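Local structure of acetyltransferase, GNAT family (Enterococcus faecalis, 1U6M) at residues A[70-75]-A[131-136]; A[56-61]-A[74-79]. The protein probably transfers an acyl group, most likely acetyl from acetyl-CoA, to an acceptor that is not known. One frame throughout, in Å; residues are numbered along the deposited sequence.

Contact 1 packs helix 129-135 on the middle of strand 67-76, and contact 2 ties the end of the same strand, with the turn that follows, to the 3-10 segment just before strand 59-64. The two share G74 and Y75, and their centres are about 10 Å apart. Between them the hairpin itself makes the connection: A72 O is 2.9 Å from L60 N, a probable hydrogen bond, and I71 CB packs on I59 CG2 at 3.7 Å. A136 CB, at the end of the 131-136 segment, meets L60 CD2. The helix of contact 1 follows the turn that in GNAT relatives binds acetyl-CoA, probably also here; contact 2 rests on a direct salt bridge supplemented by two waters.

Contact 1. Residues A[70-75]-A[131-136]; sequences GIAVGY and SKLLDA
L133 is the whole of the helix's side of this contact, and it meets the strand with both of its methyls. CD1 rests against the peptide joining G70 to I71, 3.7 Å from G70 C and equally close to I71 N, so the leucine lies on bare backbone beside a residue that has no side chain. CD2 turns to A72, reaching its CB at 4.2 Å, and L133 CB stands at the same distance from A72 CB. The alanine methyl is thus touched by the root of the leucine and by one branch, while the other branch reaches past it along the strand. The torsions account for this: CG lies anti to the carbonyl carbon (chi1 -83°) and CD1 anti to CA (chi2 169°), which puts CD1 farther than CD2 from the leucine's own CA and lets it lie along the G70-I71 peptide.

The surface buried between the segments is small, 137 Å², made by L133 on A72 and on the strand backbone. I71 points to the other side of the strand. L133 also touches Y62 of strand 59-64, whereas A72 and the neighbouring L134 both reach I118 of strand 112-120. Backbone bonds fix the strand between its two neighbours: G70 with Y62 and A72 with L60 on one edge, I71 with S119 on the other. Farther back, K167 NZ hydrogen-bonds S131 OG and forms a salt bridge with D135, linking two residues one turn apart.

Strand and helix axes approach to 8.5 Å at a crossing angle of -40°. This is a helix packed on the mixed sheet of the GNAT fold, part of the beta-alpha-beta crossover from strand 112-120 to its parallel neighbour 148-154, in which, as in GNAT relatives, the turn between first strand and helix probably binds the acetyl-CoA pyrophosphate.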
ATOM      1  N   GLY A  70       8.474  -8.255   2.648  1.00 22.57           N
ATOM      2  CA  GLY A  70       7.244  -7.824   1.949  1.00 19.50           C
ATOM      3  C   GLY A  70       6.341  -7.117   2.979  1.00 18.64           C
ATOM      4  O   GLY A  70       6.446  -7.346   4.200  1.00 16.74           O
ATOM      5  N   ILE A  71       5.469  -6.240   2.476  1.00 17.34           N
ATOM      6  CA  ILE A  71       4.515  -5.525   3.298  1.00 14.74           C
ATOM      7  C   ILE A  71       3.145  -5.558   2.602  1.00 14.61           C
ATOM      8  O   ILE A  71       3.062  -5.599   1.387  1.00 14.35           O
ATOM      9  CB  ILE A  71       4.978  -4.051   3.544  1.00 15.29           C
ATOM     10  CG1 ILE A  71       5.016  -3.209   2.238  1.00 12.97           C
ATOM     11  CG2 ILE A  71       6.291  -4.029   4.366  1.00 13.69           C
ATOM     12  CD1 ILE A  71       5.519  -1.757   2.459  1.00 13.02           C
ATOM     13  N   ALA A  72       2.085  -5.557   3.391  1.00 13.99           N
ATOM     14  CA  ALA A  72       0.726  -5.419   2.910  1.00 14.54           C
ATOM     15  C   ALA A  72       0.258  -4.164   3.589  1.00 16.36           C
ATOM     16  O   ALA A  72       0.387  -4.039   4.829  1.00 18.35           O
ATOM     17  CB  ALA A  72      -0.129  -6.575   3.374  1.00 11.97           C
ATOM     18  N   VAL A  73      -0.286  -3.247   2.801  1.00 17.51           N
ATOM     19  CA  VAL A  73      -0.702  -1.895   3.239  1.00 18.33           C
ATOM     20  C   VAL A  73      -2.168  -1.605   2.836  1.00 19.12           C
ATOM     21  O   VAL A  73      -2.546  -1.853   1.676  1.00 20.55           O
ATOM     22  CB  VAL A  73       0.131  -0.764   2.558  1.00 17.83           C
ATOM     23  CG1 VAL A  73      -0.227   0.625   3.250  1.00 16.65           C
ATOM     24  CG2 VAL A  73       1.602  -1.085   2.652  1.00 14.96           C
ATOM     25  N   GLY A  74      -2.969  -1.111   3.785  1.00 18.21           N
ATOM     26  CA  GLY A  74      -4.359  -0.823   3.523  1.00 17.64           C
ATOM     27  C   GLY A  74      -4.995  -0.018   4.663  1.00 18.15           C
ATOM     28  O   GLY A  74      -4.353   0.209   5.716  1.00 16.79           O
ATOM     29  N   TYR A  75      -6.268   0.377   4.474  1.00 17.31           N
ATOM     30  CA  TYR A  75      -6.901   1.332   5.381  1.00 17.92           C
ATOM     31  C   TYR A  75      -8.400   1.256   5.155  1.00 18.63           C
ATOM     32  O   TYR A  75      -8.844   0.889   4.027  1.00 18.78           O
ATOM     33  CB  TYR A  75      -6.375   2.801   5.151  1.00 18.72           C
ATOM     34  CG  TYR A  75      -6.091   3.125   3.688  1.00 18.01           C
ATOM     35  CD1 TYR A  75      -7.134   3.489   2.812  1.00 18.79           C
ATOM     36  CD2 TYR A  75      -4.780   3.039   3.172  1.00 18.16           C
ATOM     37  CE1 TYR A  75      -6.876   3.719   1.418  1.00 18.93           C
ATOM     38  CE2 TYR A  75      -4.521   3.277   1.792  1.00 18.16           C
ATOM     39  CZ  TYR A  75      -5.568   3.611   0.944  1.00 19.19           C
ATOM     40  OH  TYR A  75      -5.311   3.832  -0.409  1.00 24.72           O
ATOM     41  N   SER A 131       1.258 -13.754  -1.608  1.00 23.46           N
ATOM     42  CA  SER A 131       0.073 -14.519  -1.559  1.00 24.49           C
ATOM     43  C   SER A 131      -0.170 -14.888  -0.127  1.00 23.74           C
ATOM     44  O   SER A 131      -1.311 -14.914   0.276  1.00 24.55           O
ATOM     45  CB  SER A 131       0.139 -15.719  -2.515  1.00 25.39           C
ATOM     46  OG  SER A 131      -0.591 -16.827  -1.966  1.00 30.75           O
ATOM     47  N   LYS A 132       0.877 -15.100   0.665  1.00 22.90           N
ATOM     48  CA  LYS A 132       0.696 -15.260   2.131  1.00 24.15           C
ATOM     49  C   LYS A 132       0.285 -14.011   2.904  1.00 22.88           C
ATOM     50  O   LYS A 132      -0.414 -14.109   3.885  1.00 23.72           O
ATOM     51  CB  LYS A 132       1.979 -15.714   2.806  1.00 25.35           C
ATOM     52  CG  LYS A 132       2.445 -17.026   2.404  1.00 32.12           C
ATOM     53  CD  LYS A 132       3.697 -17.289   3.215  1.00 43.00           C
ATOM     54  CE  LYS A 132       3.319 -17.860   4.570  1.00 48.31           C
ATOM     55  NZ  LYS A 132       4.309 -18.958   4.885  1.00 52.56           N
ATOM     56  N   LEU A 133       0.788 -12.852   2.499  1.00 21.91           N
ATOM     57  CA  LEU A 133       0.372 -11.594   3.073  1.00 21.72           C
ATOM     58  C   LEU A 133      -1.133 -11.379   2.834  1.00 21.56           C
ATOM     59  O   LEU A 133      -1.861 -10.975   3.725  1.00 21.33           O
ATOM     60  CB  LEU A 133       1.244 -10.430   2.521  1.00 20.93           C
ATOM     61  CG  LEU A 133       2.592 -10.221   3.223  1.00 17.94           C
ATOM     62  CD1 LEU A 133       3.410  -9.268   2.430  1.00 16.81           C
ATOM     63  CD2 LEU A 133       2.358  -9.697   4.633  1.00 15.07           C
ATOM     64  N   LEU A 134      -1.572 -11.695   1.637  1.00 21.83           N
ATOM     65  CA  LEU A 134      -2.945 -11.576   1.228  1.00 23.65           C
ATOM     66  C   LEU A 134      -3.861 -12.527   2.057  1.00 24.65           C
ATOM     67  O   LEU A 134      -4.960 -12.115   2.487  1.00 23.94           O
ATOM     68  CB  LEU A 134      -2.977 -11.851  -0.264  1.00 23.93           C
ATOM     69  CG  LEU A 134      -4.232 -11.884  -1.081  1.00 29.66           C
ATOM     70  CD1 LEU A 134      -5.047 -10.585  -0.962  1.00 32.68           C
ATOM     71  CD2 LEU A 134      -3.801 -12.154  -2.522  1.00 33.65           C
ATOM     72  N   ASP A 135      -3.396 -13.757   2.332  1.00 24.90           N
ATOM     73  CA  ASP A 135      -4.137 -14.670   3.218  1.00 26.37           C
ATOM     74  C   ASP A 135      -4.400 -14.112   4.636  1.00 25.19           C
ATOM     75  O   ASP A 135      -5.316 -14.571   5.315  1.00 26.21           O
ATOM     76  CB  ASP A 135      -3.401 -16.034   3.382  1.00 26.91           C
ATOM     77  CG  ASP A 135      -3.461 -16.896   2.130  1.00 32.57           C
ATOM     78  OD1 ASP A 135      -4.253 -16.617   1.196  1.00 36.77           O
ATOM     79  OD2 ASP A 135      -2.690 -17.883   2.068  1.00 39.65           O
ATOM     80  N   ALA A 136      -3.544 -13.208   5.100  1.00 23.76           N
ATOM     81  CA  ALA A 136      -3.547 -12.688   6.474  1.00 22.52           C
ATOM     82  C   ALA A 136      -4.446 -11.498   6.597  1.00 21.52           C
ATOM     83  O   ALA A 136      -4.679 -11.013   7.684  1.00 21.25           O
ATOM     84  CB  ALA A 136      -2.115 -12.239   6.880  1.00 23.57           C
TER

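Contact 2. Residues A[56-61]-A[74-79]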
ATOM      1  N   TYR A  56       3.392   2.962   9.770  1.00 24.35           N
ATOM      2  CA  TYR A  56       3.573   1.580  10.279  1.00 26.01           C
ATOM      3  C   TYR A  56       2.286   0.948  10.805  1.00 26.01           C
ATOM      4  O   TYR A  56       2.057  -0.214  10.630  1.00 26.51           O
ATOM      5  CB  TYR A  56       4.741   1.422  11.256  1.00 27.11           C
ATOM      6  CG  TYR A  56       4.489   2.047  12.598  1.00 27.03           C
ATOM      7  CD1 TYR A  56       3.878   1.332  13.613  1.00 26.52           C
ATOM      8  CD2 TYR A  56       4.919   3.343  12.865  1.00 28.97           C
ATOM      9  CE1 TYR A  56       3.655   1.899  14.858  1.00 30.24           C
ATOM     10  CE2 TYR A  56       4.687   3.944  14.102  1.00 29.81           C
ATOM     11  CZ  TYR A  56       4.055   3.217  15.096  1.00 29.54           C
ATOM     12  OH  TYR A  56       3.808   3.801  16.342  1.00 31.55           O
ATOM     13  N   GLN A  57       1.401   1.736  11.376  1.00 26.83           N
ATOM     14  CA  GLN A  57       0.177   1.205  11.920  1.00 26.73           C
ATOM     15  C   GLN A  57      -0.792   0.645  10.879  1.00 25.32           C
ATOM     16  O   GLN A  57      -1.757  -0.036  11.223  1.00 25.09           O
ATOM     17  CB  GLN A  57      -0.463   2.260  12.779  1.00 27.79           C
ATOM     18  CG  GLN A  57       0.318   2.389  14.048  1.00 34.33           C
ATOM     19  CD  GLN A  57      -0.127   3.553  14.906  1.00 44.73           C
ATOM     20  OE1 GLN A  57       0.722   4.200  15.556  1.00 49.21           O
ATOM     21  NE2 GLN A  57      -1.465   3.831  14.944  1.00 45.94           N
ATOM     22  N   ARG A  58      -0.540   0.958   9.614  1.00 23.36           N
ATOM     23  CA  ARG A  58      -1.396   0.531   8.517  1.00 21.91           C
ATOM     24  C   ARG A  58      -0.815  -0.692   7.833  1.00 20.72           C
ATOM     25  O   ARG A  58      -1.413  -1.217   6.874  1.00 21.34           O
ATOM     26  CB  ARG A  58      -1.510   1.683   7.492  1.00 21.86           C
ATOM     27  CG  ARG A  58      -2.172   2.908   8.035  1.00 20.67           C
ATOM     28  CD  ARG A  58      -2.814   3.680   6.883  1.00 21.52           C
ATOM     29  NE  ARG A  58      -3.345   5.009   7.253  1.00 23.43           N
ATOM     30  CZ  ARG A  58      -4.538   5.224   7.837  1.00 22.71           C
ATOM     31  NH1 ARG A  58      -5.320   4.202   8.174  1.00 20.44           N
ATOM     32  NH2 ARG A  58      -4.968   6.465   8.066  1.00 19.85           N
ATOM     33  N   ILE A  59       0.338  -1.139   8.314  1.00 19.18           N
ATOM     34  CA  ILE A  59       1.143  -2.118   7.611  1.00 19.12           C
ATOM     35  C   ILE A  59       1.346  -3.499   8.329  1.00 19.87           C
ATOM     36  O   ILE A  59       1.678  -3.602   9.545  1.00 19.08           O
ATOM     37  CB  ILE A  59       2.538  -1.528   7.230  1.00 18.67           C
ATOM     38  CG1 ILE A  59       2.343  -0.277   6.348  1.00 20.27           C
ATOM     39  CG2 ILE A  59       3.361  -2.556   6.496  1.00 15.57           C
ATOM     40  CD1 ILE A  59       3.621   0.386   5.855  1.00 18.56           C
ATOM     41  N   LEU A  60       1.213  -4.544   7.520  1.00 19.44           N
ATOM     42  CA  LEU A  60       1.577  -5.893   7.940  1.00 20.67           C
ATOM     43  C   LEU A  60       2.888  -6.285   7.294  1.00 21.16           C
ATOM     44  O   LEU A  60       3.069  -6.082   6.088  1.00 20.25           O
ATOM     45  CB  LEU A  60       0.471  -6.887   7.550  1.00 21.42           C
ATOM     46  CG  LEU A  60       0.207  -8.165   8.330  1.00 23.10           C
ATOM     47  CD1 LEU A  60      -0.079  -7.934   9.822  1.00 23.35           C
ATOM     48  CD2 LEU A  60      -0.943  -8.769   7.662  1.00 23.82           C
ATOM     49  N   VAL A  61       3.795  -6.863   8.083  1.00 21.98           N
ATOM     50  CA  VAL A  61       5.142  -7.201   7.587  1.00 22.52           C
ATOM     51  C   VAL A  61       5.249  -8.709   7.422  1.00 23.65           C
ATOM     52  O   VAL A  61       4.757  -9.474   8.267  1.00 24.19           O
ATOM     53  CB  VAL A  61       6.252  -6.627   8.610  1.00 22.65           C
ATOM     54  CG1 VAL A  61       7.577  -7.292   8.460  1.00 22.38           C
ATOM     55  CG2 VAL A  61       6.434  -5.132   8.417  1.00 19.66           C
ATOM     56  N   GLY A  74      -2.969  -1.111   3.785  1.00 18.21           N
ATOM     57  CA  GLY A  74      -4.359  -0.823   3.523  1.00 17.64           C
ATOM     58  C   GLY A  74      -4.995  -0.018   4.663  1.00 18.15           C
ATOM     59  O   GLY A  74      -4.353   0.209   5.716  1.00 16.79           O
ATOM     60  N   TYR A  75      -6.268   0.377   4.474  1.00 17.31           N
ATOM     61  CA  TYR A  75      -6.901   1.332   5.381  1.00 17.92           C
ATOM     62  C   TYR A  75      -8.400   1.256   5.155  1.00 18.63           C
ATOM     63  O   TYR A  75      -8.844   0.889   4.027  1.00 18.78           O
ATOM     64  CB  TYR A  75      -6.375   2.801   5.151  1.00 18.72           C
ATOM     65  CG  TYR A  75      -6.091   3.125   3.688  1.00 18.01           C
ATOM     66  CD1 TYR A  75      -7.134   3.489   2.812  1.00 18.79           C
ATOM     67  CD2 TYR A  75      -4.780   3.039   3.172  1.00 18.16           C
ATOM     68  CE1 TYR A  75      -6.876   3.719   1.418  1.00 18.93           C
ATOM     69  CE2 TYR A  75      -4.521   3.277   1.792  1.00 18.16           C
ATOM     70  CZ  TYR A  75      -5.568   3.611   0.944  1.00 19.19           C
ATOM     71  OH  TYR A  75      -5.311   3.832  -0.409  1.00 24.72           O
ATOM     72  N   PRO A  76      -9.198   1.630   6.192  1.00 19.09           N
ATOM     73  CA  PRO A  76     -10.667   1.902   5.951  1.00 19.71           C
ATOM     74  C   PRO A  76     -10.846   2.862   4.803  1.00 20.78           C
ATOM     75  O   PRO A  76     -10.123   3.806   4.734  1.00 22.21           O
ATOM     76  CB  PRO A  76     -11.141   2.545   7.240  1.00 18.66           C
ATOM     77  CG  PRO A  76     -10.143   1.896   8.349  1.00 19.92           C
ATOM     78  CD  PRO A  76      -8.794   1.760   7.616  1.00 18.66           C
ATOM     79  N   ALA A  77     -11.788   2.613   3.893  1.00 22.87           N
ATOM     80  CA  ALA A  77     -12.089   3.527   2.758  1.00 24.48           C
ATOM     81  C   ALA A  77     -12.305   5.008   3.150  1.00 25.97           C
ATOM     82  O   ALA A  77     -11.981   5.920   2.377  1.00 26.48           O
ATOM     83  CB  ALA A  77     -13.286   3.034   2.011  1.00 24.39           C
ATOM     84  N   GLU A  78     -12.907   5.253   4.314  1.00 26.74           N
ATOM     85  CA  GLU A  78     -13.138   6.656   4.748  1.00 27.51           C
ATOM     86  C   GLU A  78     -11.845   7.427   5.040  1.00 27.78           C
ATOM     87  O   GLU A  78     -11.913   8.638   5.164  1.00 28.06           O
ATOM     88  CB  GLU A  78     -14.107   6.727   5.945  1.00 26.83           C
ATOM     89  CG  GLU A  78     -13.607   6.038   7.213  1.00 29.96           C
ATOM     90  CD  GLU A  78     -13.886   4.533   7.266  1.00 34.28           C
ATOM     91  OE1 GLU A  78     -13.745   3.977   8.388  1.00 36.56           O
ATOM     92  OE2 GLU A  78     -14.210   3.894   6.215  1.00 36.47           O
ATOM     93  N   ASP A  79     -10.687   6.732   5.091  1.00 27.47           N
ATOM     94  CA  ASP A  79      -9.372   7.357   5.408  1.00 27.45           C
ATOM     95  C   ASP A  79      -8.655   7.844   4.174  1.00 26.97           C
ATOM     96  O   ASP A  79      -7.602   8.423   4.274  1.00 27.04           O
ATOM     97  CB  ASP A  79      -8.402   6.392   6.118  1.00 27.65           C
ATOM     98  CG  ASP A  79      -8.781   6.104   7.543  1.00 29.46           C
ATOM     99  OD1 ASP A  79      -9.756   6.693   7.987  1.00 31.96           O
ATOM    100  OD2 ASP A  79      -8.131   5.263   8.229  1.00 31.42           O
TER
HETATM  101  O   HOH W   1      -6.725   7.228   9.929  1.00 25.42           O
HETATM  102  O   HOH W   2      -5.177   1.446   8.573  1.00 30.75           O
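R58 and D79 form the charged part of this contact, a salt bridge in which D79 OD2 takes both terminal nitrogens of the guanidinium. NH1 makes the stronger bond, at 3.0 Å; NH2 adds a weak one at 3.4 Å. NH1 approaches OD2 on its anti side, 17° out of the carboxylate plane, and the two flat groups are turned 58° from each other, far from a coplanar, two-oxygen pairing.

Two waters extend the polar network. One lies in the guanidinium plane, accepts from R58 NH1 at 2.8 Å and donates to G74 O; the other accepts from NH2 and returns weakly to D79 OD2. On the backbone, G74 N gives a weak bond to R58 O, 3.5 Å long.

Van der Waals contact comes from the stem of R58, extended from CG to NE: CD lies 4.1 Å from Y75 CB, and the polar NH1 comes to 3.5 Å from the same CB. The tyrosine ring leads off the other way, its OH bound to D116.

With T51 O also bound to NH2 and Y52 O weakly to NE, the arginine's charge is met by a carboxylate, carbonyls and waters, so the guanidinium probably holds its position, and R58 links the 3-10 segment before strand 59-64 to the 3-10 turn after strand 67-76.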